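Local coordinates for protein acetyltransferase, GNAT family (Streptococcus pneumoniae, PDB 2ATR) that probably transfers an acetyl group from acetyl-CoA to a substrate not yet identified, as a member of the GNAT acetyltransferase family, at residues Phe114-Met118 / Gly119-Leu123. Numbering follows the deposited sequence.
Sequences FYRSM and GFEIL
Arg116 and Glu121 face each other across the turn that ends helix 109-117, joined by a two-pronged salt bridge. The guanidinium meets the carboxylate side-on: NE of Arg116 gives its hydrogen to OE1 of Glu121 at 2.8 Å, nearly straight at 172°, while NH2 of Arg116 reaches OE2 of Glu121, also at 2.8 Å, on that oxygen's syn lone pair. The two flat groups lie 21° apart, close to coplanar. Arg116 gets there on a chain extended from CG to NE; Glu121 bends at chi2 (45°) to turn its carboxylate back toward the helix. OE2 is also bonded by the hydroxyl of Thr125, two residues past Leu123.

The backbone beneath closes as a Schellman motif. Phe120 N bonds to Tyr115 O at 2.9 Å and Gly119 N to Arg116 O at 2.8 Å, the latter donor standing above the carbonyl plane. Gly119 takes the positive phi that completes the motif. Beside this, CA of Arg116 makes a CH-O contact with Phe120 O at 3.1 Å.

Apolar contacts are few. CB of Tyr115 rests against CB of Phe120 at 4.0 Å, and CB of Met118 comes to 4.2 Å from CD2 of the Phe120 ring, which runs on to Met88 and Leu92 of helix 83-92 and Val101 of strand 100-102. CG2 of Ile122 lies over one face of the Arg116 guanidinium.

With NE and NH2 both engaged in the guanidinium plane, rotation of the group is restrained, and the arginine's charge is probably balanced locally by Glu121. The GNAT-domain helix thus stops with the carbonyls of Tyr115 and Arg116 taken up by the N-H groups of Phe120 and Gly119, and a surface ion pair ties its last turn to the outgoing chain.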
loop_
_atom_site.group_PDB
_atom_site.type_symbol
_atom_site.label_atom_id
_atom_site.label_comp_id
_atom_site.label_asym_id
_atom_site.label_seq_id
_atom_site.Cartn_x
_atom_site.Cartn_y
_atom_site.Cartn_z
ATOM N N PHE A 114 6.897 8.285 8.503
ATOM C CA PHE A 114 6.994 6.871 8.151
ATOM C C PHE A 114 7.520 6.601 6.708
ATOM O O PHE A 114 8.449 5.812 6.526
ATOM C CB PHE A 114 5.705 6.092 8.408
ATOM C CG PHE A 114 5.697 4.715 7.733
ATOM C CD1 PHE A 114 6.415 3.656 8.292
ATOM C CD2 PHE A 114 5.008 4.490 6.538
ATOM C CE1 PHE A 114 6.435 2.384 7.669
ATOM C CE2 PHE A 114 5.052 3.243 5.918
ATOM C CZ PHE A 114 5.771 2.196 6.502
ATOM N N TYR A 115 6.937 7.253 5.711
ATOM C CA TYR A 115 7.393 7.075 4.316
ATOM C C TYR A 115 8.833 7.596 4.076
ATOM O O TYR A 115 9.599 6.996 3.312
ATOM C CB TYR A 115 6.389 7.679 3.342
ATOM C CG TYR A 115 5.105 6.898 3.313
ATOM C CD1 TYR A 115 5.105 5.514 2.942
ATOM C CD2 TYR A 115 3.893 7.487 3.734
ATOM C CE1 TYR A 115 3.898 4.772 2.933
ATOM C CE2 TYR A 115 2.681 6.741 3.779
ATOM C CZ TYR A 115 2.695 5.406 3.367
ATOM O OH TYR A 115 1.516 4.692 3.408
ATOM N N ARG A 116 9.198 8.680 4.749
ATOM C CA ARG A 116 10.598 9.135 4.706
ATOM C C ARG A 116 11.510 8.080 5.293
ATOM O O ARG A 116 12.575 7.817 4.718
ATOM C CB ARG A 116 10.764 10.481 5.382
ATOM C CG ARG A 116 10.363 11.699 4.534
ATOM C CD ARG A 116 10.869 13.039 5.223
ATOM N NE ARG A 116 10.679 14.212 4.351
ATOM C CZ ARG A 116 9.947 15.285 4.655
ATOM N NH1 ARG A 116 9.311 15.386 5.837
ATOM N NH2 ARG A 116 9.842 16.274 3.786
ATOM N N SER A 117 11.067 7.377 6.349
ATOM C CA SER A 117 11.915 6.307 6.943
ATOM C C SER A 117 12.025 5.176 5.955
ATOM O O SER A 117 12.967 4.375 6.011
ATOM C CB SER A 117 11.374 5.795 8.305
ATOM O OG SER A 117 10.270 4.927 8.071
HETATM N N MSE A 118 11.088 5.119 5.009
HETATM C CA MSE A 118 11.134 4.095 3.971
HETATM C C MSE A 118 11.919 4.595 2.757
HETATM O O MSE A 118 12.079 3.862 1.831
HETATM C CB MSE A 118 9.726 3.632 3.544
HETATM C CG MSE A 118 8.953 2.748 4.531
HETATM SE SE MSE A 118 9.830 1.252 5.150
HETATM C CE MSE A 118 10.263 1.816 6.674
ATOM N N GLY A 119 12.432 5.833 2.773
ATOM C CA GLY A 119 13.244 6.310 1.623
ATOM C C GLY A 119 12.458 7.150 0.605
ATOM O O GLY A 119 12.950 7.426 -0.492
ATOM N N PHE A 120 11.226 7.525 0.951
ATOM C CA PHE A 120 10.349 8.367 0.107
ATOM C C PHE A 120 10.473 9.823 0.549
ATOM O O PHE A 120 10.731 10.068 1.738
ATOM C CB PHE A 120 8.871 7.927 0.219
ATOM C CG PHE A 120 8.533 6.687 -0.578
ATOM C CD1 PHE A 120 7.793 6.796 -1.777
ATOM C CD2 PHE A 120 8.963 5.392 -0.141
ATOM C CE1 PHE A 120 7.475 5.661 -2.535
ATOM C CE2 PHE A 120 8.689 4.248 -0.913
ATOM C CZ PHE A 120 7.906 4.375 -2.105
ATOM N N GLU A 121 10.323 10.750 -0.398
ATOM C CA GLU A 121 10.367 12.206 -0.159
ATOM C C GLU A 121 9.129 12.858 -0.772
ATOM O O GLU A 121 8.618 12.406 -1.795
ATOM C CB GLU A 121 11.690 12.828 -0.752
ATOM C CG GLU A 121 11.926 14.349 -0.413
ATOM C CD GLU A 121 11.670 14.706 1.047
ATOM O OE1 GLU A 121 12.054 13.965 1.958
ATOM O OE2 GLU A 121 10.998 15.718 1.280
ATOM N N ILE A 122 8.673 13.933 -0.191
ATOM C CA ILE A 122 7.462 14.615 -0.686
ATOM C C ILE A 122 7.777 15.328 -2.012
ATOM O O ILE A 122 8.903 15.798 -2.209
ATOM C CB ILE A 122 6.812 15.544 0.357
ATOM C CG1 ILE A 122 7.702 16.751 0.678
ATOM C CG2 ILE A 122 6.503 14.737 1.695
ATOM C CD1 ILE A 122 7.063 17.740 1.689
ATOM N N LEU A 123 6.796 15.375 -2.917
ATOM C CA LEU A 123 7.054 15.895 -4.269
ATOM C C LEU A 123 7.450 17.361 -4.302
ATOM O O LEU A 123 8.230 17.732 -5.165
ATOM C CB LEU A 123 5.902 15.659 -5.238
ATOM C CG LEU A 123 5.672 14.240 -5.771
ATOM C CD1 LEU A 123 4.327 14.159 -6.615
ATOM C CD2 LEU A 123 6.843 13.650 -6.489
#